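Local coordinates for protein aminotransferase AspB (PDB 3EZS) that probably binds pyridoxal 5'-phosphate and transfers amino groups, as a class I and II aminotransferase of Helicobacter pylori, at residues A[178-181]-A[182-186]; A[293-296]-A[297-301]; A[262-265]-A[266-270]; A[333-337]-A[338-342]. One frame throughout, in Å; residues are numbered along the deposited sequence.

Contact 1 (A[178-181]-A[182-186]); sequences SWVK and LALKH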
# COMPACT_ATOMS: atom_id res chain seq x y z
N SER A 178 28.80 16.14 5.82
CA SER A 178 28.68 17.38 5.05
C SER A 178 27.25 17.61 4.60
O SER A 178 26.75 18.73 4.69
CB SER A 178 29.58 17.36 3.81
OG SER A 178 30.94 17.32 4.18
N TRP A 179 26.59 16.55 4.13
CA TRP A 179 25.20 16.65 3.70
C TRP A 179 24.28 17.00 4.87
O TRP A 179 23.39 17.82 4.71
CB TRP A 179 24.71 15.37 3.04
CG TRP A 179 25.06 15.25 1.59
CD1 TRP A 179 25.99 14.43 1.04
CD2 TRP A 179 24.46 15.98 0.50
NE1 TRP A 179 26.01 14.60 -0.31
CE2 TRP A 179 25.08 15.54 -0.68
CE3 TRP A 179 23.45 16.94 0.41
CZ2 TRP A 179 24.74 16.03 -1.95
CZ3 TRP A 179 23.11 17.44 -0.85
CH2 TRP A 179 23.75 16.98 -2.01
N VAL A 180 24.50 16.40 6.03
CA VAL A 180 23.68 16.70 7.19
C VAL A 180 23.80 18.19 7.53
O VAL A 180 22.80 18.88 7.74
CB VAL A 180 24.04 15.81 8.41
CG1 VAL A 180 23.42 16.36 9.70
CG2 VAL A 180 23.61 14.37 8.16
N LYS A 181 25.03 18.69 7.55
CA LYS A 181 25.27 20.11 7.84
C LYS A 181 24.61 21.04 6.81
O LYS A 181 24.10 22.11 7.17
CB LYS A 181 26.77 20.38 7.95
CG LYS A 181 27.41 19.73 9.19
CD LYS A 181 28.90 20.01 9.29
CE LYS A 181 29.54 19.36 10.52
NZ LYS A 181 29.03 19.94 11.80
N LEU A 182 24.65 20.67 5.54
CA LEU A 182 23.97 21.46 4.51
C LEU A 182 22.44 21.46 4.73
O LEU A 182 21.80 22.50 4.65
CB LEU A 182 24.32 20.96 3.12
CG LEU A 182 25.78 21.23 2.72
CD1 LEU A 182 26.13 20.48 1.44
CD2 LEU A 182 26.07 22.75 2.60
N ALA A 183 21.88 20.29 5.03
CA ALA A 183 20.45 20.15 5.31
C ALA A 183 20.04 21.07 6.47
O ALA A 183 18.98 21.70 6.42
CB ALA A 183 20.12 18.70 5.65
N LEU A 184 20.85 21.13 7.52
CA LEU A 184 20.53 21.97 8.67
C LEU A 184 20.78 23.44 8.37
O LEU A 184 20.02 24.28 8.82
CB LEU A 184 21.32 21.53 9.91
CG LEU A 184 21.02 20.13 10.43
CD1 LEU A 184 21.91 19.80 11.64
CD2 LEU A 184 19.52 19.99 10.77
N LYS A 185 21.82 23.74 7.60
CA LYS A 185 22.15 25.12 7.23
C LYS A 185 21.09 25.74 6.33
O LYS A 185 20.67 26.87 6.55
CB LYS A 185 23.50 25.17 6.50
CG LYS A 185 23.94 26.57 6.08
CD LYS A 185 25.23 26.51 5.29
CE LYS A 185 25.74 27.91 4.94
NZ LYS A 185 26.93 27.85 4.04
N HIS A 186 20.70 25.01 5.29
CA HIS A 186 19.73 25.52 4.33
C HIS A 186 18.28 25.16 4.66
O HIS A 186 17.36 25.62 3.99
CB HIS A 186 20.10 25.05 2.93
CG HIS A 186 21.43 25.56 2.46
ND1 HIS A 186 21.60 26.82 1.93
CD2 HIS A 186 22.65 24.96 2.42
CE1 HIS A 186 22.87 26.98 1.60
NE2 HIS A 186 23.53 25.87 1.88

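Contact 2 (A[293-296]-A[297-301]); sequences LKLA and RKIFK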
# COMPACT_ATOMS: atom_id res chain seq x y z
N LEU A 293 31.18 -9.78 -6.23
CA LEU A 293 31.94 -8.55 -6.50
C LEU A 293 33.44 -8.82 -6.63
O LEU A 293 34.09 -8.24 -7.50
CB LEU A 293 31.74 -7.50 -5.38
CG LEU A 293 30.38 -6.86 -5.14
CD1 LEU A 293 30.44 -5.88 -3.94
CD2 LEU A 293 29.87 -6.15 -6.40
N LYS A 294 33.98 -9.69 -5.77
CA LYS A 294 35.40 -10.07 -5.84
C LYS A 294 35.73 -10.74 -7.16
O LYS A 294 36.77 -10.44 -7.76
CB LYS A 294 35.78 -11.04 -4.71
CG LYS A 294 35.78 -10.41 -3.33
CD LYS A 294 36.22 -11.40 -2.24
CE LYS A 294 36.10 -10.76 -0.86
NZ LYS A 294 36.83 -9.48 -0.75
N LEU A 295 34.88 -11.66 -7.58
CA LEU A 295 35.07 -12.39 -8.83
C LEU A 295 35.06 -11.41 -10.02
O LEU A 295 35.96 -11.45 -10.86
CB LEU A 295 33.98 -13.45 -9.01
CG LEU A 295 33.99 -14.20 -10.34
CD1 LEU A 295 35.32 -14.95 -10.53
CD2 LEU A 295 32.79 -15.11 -10.42
N ALA A 296 34.04 -10.56 -10.05
CA ALA A 296 33.88 -9.54 -11.09
C ALA A 296 35.11 -8.66 -11.18
O ALA A 296 35.57 -8.33 -12.29
CB ALA A 296 32.62 -8.69 -10.83
N ARG A 297 35.65 -8.29 -10.02
CA ARG A 297 36.83 -7.42 -9.96
C ARG A 297 38.08 -8.12 -10.52
O ARG A 297 38.92 -7.48 -11.16
CB ARG A 297 37.06 -6.92 -8.54
CG ARG A 297 38.14 -5.83 -8.46
CD ARG A 297 38.35 -5.31 -7.04
NE ARG A 297 37.13 -4.72 -6.48
CZ ARG A 297 36.31 -5.29 -5.58
NH1 ARG A 297 36.56 -6.48 -5.07
NH2 ARG A 297 35.24 -4.63 -5.17
N LYS A 298 38.21 -9.41 -10.28
CA LYS A 298 39.32 -10.15 -10.87
C LYS A 298 39.18 -10.22 -12.39
O LYS A 298 40.16 -10.11 -13.11
CB LYS A 298 39.39 -11.57 -10.33
CG LYS A 298 39.74 -11.71 -8.86
CD LYS A 298 39.87 -13.19 -8.50
CE LYS A 298 40.11 -13.43 -6.98
NZ LYS A 298 41.36 -12.82 -6.50
N ILE A 299 37.95 -10.39 -12.87
CA ILE A 299 37.67 -10.58 -14.30
C ILE A 299 37.70 -9.30 -15.14
O ILE A 299 38.33 -9.28 -16.19
CB ILE A 299 36.32 -11.33 -14.50
CG1 ILE A 299 36.43 -12.77 -13.97
CG2 ILE A 299 35.89 -11.34 -15.98
CD1 ILE A 299 35.12 -13.59 -14.05
N PHE A 300 37.03 -8.24 -14.69
CA PHE A 300 36.96 -7.01 -15.46
C PHE A 300 38.17 -6.12 -15.16
O PHE A 300 38.17 -5.31 -14.23
CB PHE A 300 35.64 -6.26 -15.22
CG PHE A 300 34.39 -7.09 -15.53
CD1 PHE A 300 34.18 -7.61 -16.79
CD2 PHE A 300 33.43 -7.31 -14.56
CE1 PHE A 300 33.04 -8.37 -17.07
CE2 PHE A 300 32.27 -8.05 -14.83
CZ PHE A 300 32.08 -8.58 -16.09
N LYS A 301 39.20 -6.29 -15.98
CA LYS A 301 40.48 -5.61 -15.80
C LYS A 301 40.35 -4.10 -15.92
O LYS A 301 39.56 -3.60 -16.72
CB LYS A 301 41.52 -6.15 -16.78
CG LYS A 301 41.90 -7.61 -16.53

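Contact 3 (A[262-265]-A[266-270]); sequences YTSA and NAIQK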
# COMPACT_ATOMS: atom_id res chain seq x y z
N TYR A 262 -1.72 0.72 3.66
CA TYR A 262 -0.52 -0.09 3.41
C TYR A 262 -0.31 -1.06 4.58
O TYR A 262 0.64 -0.93 5.36
CB TYR A 262 0.73 0.79 3.26
CG TYR A 262 0.88 1.54 1.96
CD1 TYR A 262 1.30 0.89 0.80
CD2 TYR A 262 0.67 2.92 1.89
CE1 TYR A 262 1.47 1.57 -0.38
CE2 TYR A 262 0.85 3.62 0.70
CZ TYR A 262 1.25 2.93 -0.44
OH TYR A 262 1.43 3.61 -1.64
N THR A 263 -1.18 -2.07 4.68
CA THR A 263 -1.13 -3.02 5.79
C THR A 263 -0.85 -4.44 5.30
O THR A 263 -0.98 -4.76 4.11
CB THR A 263 -2.41 -2.97 6.61
OG1 THR A 263 -3.50 -3.29 5.76
CG2 THR A 263 -2.64 -1.55 7.20
N SER A 264 -0.46 -5.29 6.25
CA SER A 264 -0.04 -6.65 5.97
C SER A 264 -0.56 -7.61 7.05
O SER A 264 -0.71 -7.22 8.20
CB SER A 264 1.49 -6.64 5.97
OG SER A 264 2.02 -7.80 5.38
N ALA A 265 -0.84 -8.85 6.66
CA ALA A 265 -1.29 -9.89 7.60
C ALA A 265 -0.36 -10.02 8.81
O ALA A 265 0.86 -9.97 8.68
CB ALA A 265 -1.34 -11.22 6.88
N ASN A 266 -0.94 -10.21 10.00
CA ASN A 266 -0.12 -10.37 11.20
C ASN A 266 0.85 -11.56 11.08
O ASN A 266 1.94 -11.56 11.66
CB ASN A 266 -1.00 -10.50 12.45
CG ASN A 266 -1.66 -9.17 12.85
OD1 ASN A 266 -1.58 -8.18 12.12
ND2 ASN A 266 -2.31 -9.16 14.01
N ALA A 267 0.45 -12.56 10.30
CA ALA A 267 1.27 -13.72 10.05
C ALA A 267 2.49 -13.33 9.22
O ALA A 267 3.59 -13.85 9.45
CB ALA A 267 0.46 -14.78 9.35
N ILE A 268 2.29 -12.42 8.25
CA ILE A 268 3.41 -11.92 7.44
C ILE A 268 4.36 -11.10 8.32
O ILE A 268 5.59 -11.19 8.18
CB ILE A 268 2.92 -11.04 6.25
CG1 ILE A 268 2.26 -11.91 5.15
CG2 ILE A 268 4.08 -10.21 5.67
CD1 ILE A 268 3.20 -12.88 4.36
N GLN A 269 3.78 -10.30 9.22
CA GLN A 269 4.55 -9.49 10.15
C GLN A 269 5.35 -10.36 11.13
O GLN A 269 6.46 -9.98 11.51
CB GLN A 269 3.64 -8.57 10.93
CG GLN A 269 2.78 -7.60 10.09
CD GLN A 269 2.11 -6.56 10.94
OE1 GLN A 269 2.73 -6.04 11.87
NE2 GLN A 269 0.84 -6.23 10.63
N LYS A 270 4.82 -11.52 11.56
CA LYS A 270 5.60 -12.43 12.43
C LYS A 270 6.82 -12.97 11.71
O LYS A 270 7.90 -13.04 12.30
CB LYS A 270 4.79 -13.64 12.97
CG LYS A 270 4.14 -13.44 14.32
CD LYS A 270 5.16 -13.22 15.46
CE LYS A 270 4.47 -12.69 16.73
NZ LYS A 270 5.41 -11.93 17.62

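Contact 4 (A[333-337]-A[338-342]); sequences ITLPA and LYLGR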
# COMPACT_ATOMS: atom_id res chain seq x y z
N ILE A 333 21.88 -11.29 -21.01
CA ILE A 333 21.11 -10.04 -20.91
C ILE A 333 21.77 -9.08 -19.93
O ILE A 333 22.05 -9.45 -18.79
CB ILE A 333 19.66 -10.31 -20.41
CG1 ILE A 333 18.89 -11.19 -21.41
CG2 ILE A 333 18.91 -8.99 -20.13
CD1 ILE A 333 17.57 -11.81 -20.85
N THR A 334 22.03 -7.86 -20.40
CA THR A 334 22.59 -6.78 -19.59
C THR A 334 21.68 -5.56 -19.76
O THR A 334 20.92 -5.48 -20.72
CB THR A 334 24.05 -6.47 -19.98
OG1 THR A 334 24.11 -5.89 -21.29
CG2 THR A 334 24.93 -7.76 -19.94
N LEU A 335 21.76 -4.61 -18.83
CA LEU A 335 20.92 -3.42 -18.84
C LEU A 335 21.72 -2.16 -19.21
O LEU A 335 22.60 -1.74 -18.46
CB LEU A 335 20.29 -3.20 -17.44
CG LEU A 335 19.37 -1.99 -17.22
CD1 LEU A 335 18.10 -2.06 -18.13
CD2 LEU A 335 18.97 -1.83 -15.75
N PRO A 336 21.43 -1.57 -20.39
CA PRO A 336 22.06 -0.30 -20.71
C PRO A 336 21.69 0.74 -19.65
O PRO A 336 20.49 0.91 -19.34
CB PRO A 336 21.43 0.07 -22.06
CG PRO A 336 20.97 -1.17 -22.63
CD PRO A 336 20.55 -2.02 -21.47
N ALA A 337 22.69 1.43 -19.10
CA ALA A 337 22.47 2.42 -18.03
C ALA A 337 21.70 3.65 -18.50
O ALA A 337 21.18 4.41 -17.67
CB ALA A 337 23.78 2.81 -17.34
N LEU A 338 21.62 3.84 -19.82
CA LEU A 338 20.87 4.94 -20.40
C LEU A 338 19.43 4.89 -19.91
O LEU A 338 18.82 5.94 -19.59
CB LEU A 338 20.92 4.86 -21.92
CG LEU A 338 20.41 6.03 -22.76
CD1 LEU A 338 21.42 7.22 -22.76
CD2 LEU A 338 20.13 5.51 -24.20
N TYR A 339 18.90 3.67 -19.80
CA TYR A 339 17.53 3.43 -19.37
C TYR A 339 17.27 3.71 -17.89
O TYR A 339 16.12 3.64 -17.46
CB TYR A 339 17.09 1.99 -19.69
CG TYR A 339 17.28 1.55 -21.13
CD1 TYR A 339 17.26 2.47 -22.19
CD2 TYR A 339 17.36 0.20 -21.45
CE1 TYR A 339 17.41 2.05 -23.51
CE2 TYR A 339 17.48 -0.23 -22.77
CZ TYR A 339 17.52 0.70 -23.79
OH TYR A 339 17.67 0.29 -25.10
N LEU A 340 18.31 4.01 -17.12
CA LEU A 340 18.17 4.38 -15.72
C LEU A 340 18.41 5.86 -15.48
O LEU A 340 18.32 6.31 -14.34
CB LEU A 340 19.13 3.56 -14.85
CG LEU A 340 18.83 2.08 -14.69
CD1 LEU A 340 19.91 1.42 -13.84
CD2 LEU A 340 17.46 1.88 -14.07
N GLY A 341 18.71 6.63 -16.53
CA GLY A 341 19.03 8.03 -16.37
C GLY A 341 18.34 8.96 -17.32
O GLY A 341 17.50 8.55 -18.10
N ARG A 342 18.70 10.23 -17.21
CA ARG A 342 18.21 11.31 -18.06
C ARG A 342 19.42 12.07 -18.61
O ARG A 342 20.54 11.91 -18.11
CB ARG A 342 17.32 12.26 -17.25
CG ARG A 342 16.04 11.65 -16.67
CD ARG A 342 15.06 11.29 -17.76
NE ARG A 342 13.87 10.56 -17.30
CZ ARG A 342 13.83 9.26 -16.99
NH1 ARG A 342 14.90 8.48 -17.07
NH2 ARG A 342 12.69 8.71 -16.59

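Contact 1 (A[178-181]-A[182-186])
V180 and L184 meet one helical turn apart, and they do so lightly: CG1 of V180 lies 4.2 Å from CD1 of L184, methyl against methyl. L184 holds its CG anti to the carbonyl carbon (chi1 -63°), which lays the start of the side chain back over the preceding turn, with CG 3.5 Å from V180 O. L182, two residues earlier, has the same first torsion. Its CG comes to 3.3 Å from S178 O, so the leucine branch rests on the carbonyl that its own backbone N uses, and CD1 reaches toward the same oxygen. A183 offers just a methyl, its CB 3.4 Å from V180 O. K185 touches the earlier turn with CB alone, and its extended chain then runs outward.

Beneath these contacts runs a regular i to i+4 ladder: L182 N to S178 O, A183 N to W179 O, L184 N to V180 O and K185 N to K181 O, the second being 2.9 Å with an N-H...O angle of 165°. The buried flank faces other elements, W179 and A183 lying on L190 and V180 on the helix 208-214, while K181 and K185 are exposed. This is an amphipathic helix, 173-186, acting as the crossover between strands 157-160 and 189-193 in a beta-alpha-beta unit of the large mixed sheet.

Contact 2 (A[293-296]-A[297-301])
L295 and I299 make the main apolar pair across this last helical turn, their CD1 methyls 3.8 Å apart. L295 sends CG away from its backbone N (chi1 175°), and this carries the branch forward along the helix to meet the end of I299, whose CD1 also lies 3.9 Å from L295 CG. The second apolar pair is smaller: A296 CB sits 4.1 Å from F300 CD2. The phenyl ring also keeps CD2 near A296 O, at 3.3 Å.

Four backbone hydrogen bonds hold the turn together: R297 N to L293 O, K298 N to K294 O, I299 N to L295 O and F300 N to A296 O. The last is 2.8 Å long and nearly straight, at 174°, although F300 itself has left helical backbone angles. It marks the C-terminal end of helix 280-299, where F300 turns its ring onto L365 and I368 of helix 358-372 and onto L314 of strand 311-315.

Among the charged groups, R297 bends at chi3 (-60°) and folds its guanidinium back beside the helix, with L293 O over one face and NH1 3.9 Å from K294 CA. K294 NZ and R297 NH1 stay 5.3 Å apart, and E201 forms salt bridges with both residues, which would offset their like charges. R297 NH2 also donates to the carbonyl of I305.

Contact 3 (A[262-265]-A[266-270])
S264 and Q269 are joined by a side-chain-to-backbone hydrogen bond at the start of the helix: Q269 NE2 donates to S264 O at 3.0 Å and 168°. The acceptor lies in the amide plane of Q269, while the donor is tilted 34° from the carbonyl plane of S264. The glutamine chain, extended beyond CG, runs back toward the chain ahead of the helix, and its CG passes 3.4 Å from A265 O. A265 is the N-cap residue; its carbonyl accepts Q269 N at 3.0 Å and, weakly, I268 N.

Packing is close on the I268 side, where S264 OG lies 3.2 Å from I268 CG2. Here the serine's chi1 of -164° sets OG anti to its backbone N and points it at the isoleucine. A265 CB meets I268 CG1 more loosely, at 4.1 Å. Beyond them I268 packs on I268 of the second subunit, and A265 on its G237. The looser side is that of N266, which is partly exposed and whose CB and OD1 merely approach the backbone of A265.

With OE1 of Q269 accepting from E61 N, one buried amide uses both its ends, tying the chain ahead of helix 266-277 to the segment that leads into helix 62-76.

Contact 4 (A[333-337]-A[338-342])
A337 O accepts a hydrogen bond from L340 N at 2.9 Å, and P336 O accepts one from Y339 N at 3.2 Å. Both donors stand well above the plane of the carbonyl they meet, 62° out of it for A337. These are i to i+3 bonds, as expected of the short 3-10 turn into which the strand runs directly. Further on, the R342 guanidinium reaches Q119 and E122, the latter through a salt bridge.

The side chains pack back over the strand end. P336 lies against one face of the Y339 ring in a CH-pi contact: CB is 4.2 Å from the ring centroid and 18° off the normal, displaced toward the rim. The closest side-chain approach of this pair is P336 CG to Y339 CE2, 3.6 Å. Y339 holds CG beside its backbone N (chi1 -53°), which turns the ring back over the proline. L335 comes to the ring differently, at the edge, with CD1 4.1 Å from Y339 CD2. Its other methyl, CD2, sits 3.9 Å from L340 CD1, the two leucines crossing at about a right angle. L335 thus fills the corner between Y339 and L340.

The tyrosine hydroxyl is hydrogen-bonded to E320 of helix 319-330, and its ring packs on R11 and L15 of helix 8-16. L340 touches P8 of that same helix, while L335 and A337 pair through their backbones with R351 and Y349, which joins 335-336 to strand 349-353 in the small antiparallel sheet; just upstream, I333 pairs with L26 and L28.

In the fold
Along the chain the order is contact 1, contact 3, contact 2, contact 4, and none touches another. Contacts 2 and 4 are the nearest pair, with centres about 21 Å apart and nearest atoms about 8 Å, and both border the small antiparallel sheet: helix 280-299 packs on strand 311-315, and contact 4 contains strand 335-336 and the turn after it. Contact 1 lies on helix 173-186, which connects strands 157-160 and 189-193 of the large mixed sheet, about 31 Å from contact 4 between centres. Contact 3 lies on the opposite side of the chain's centre from contacts 2 and 4 and alone meets the second subunit. The four thus sample a helix packed on the large sheet, the small sheet and the dimer interface.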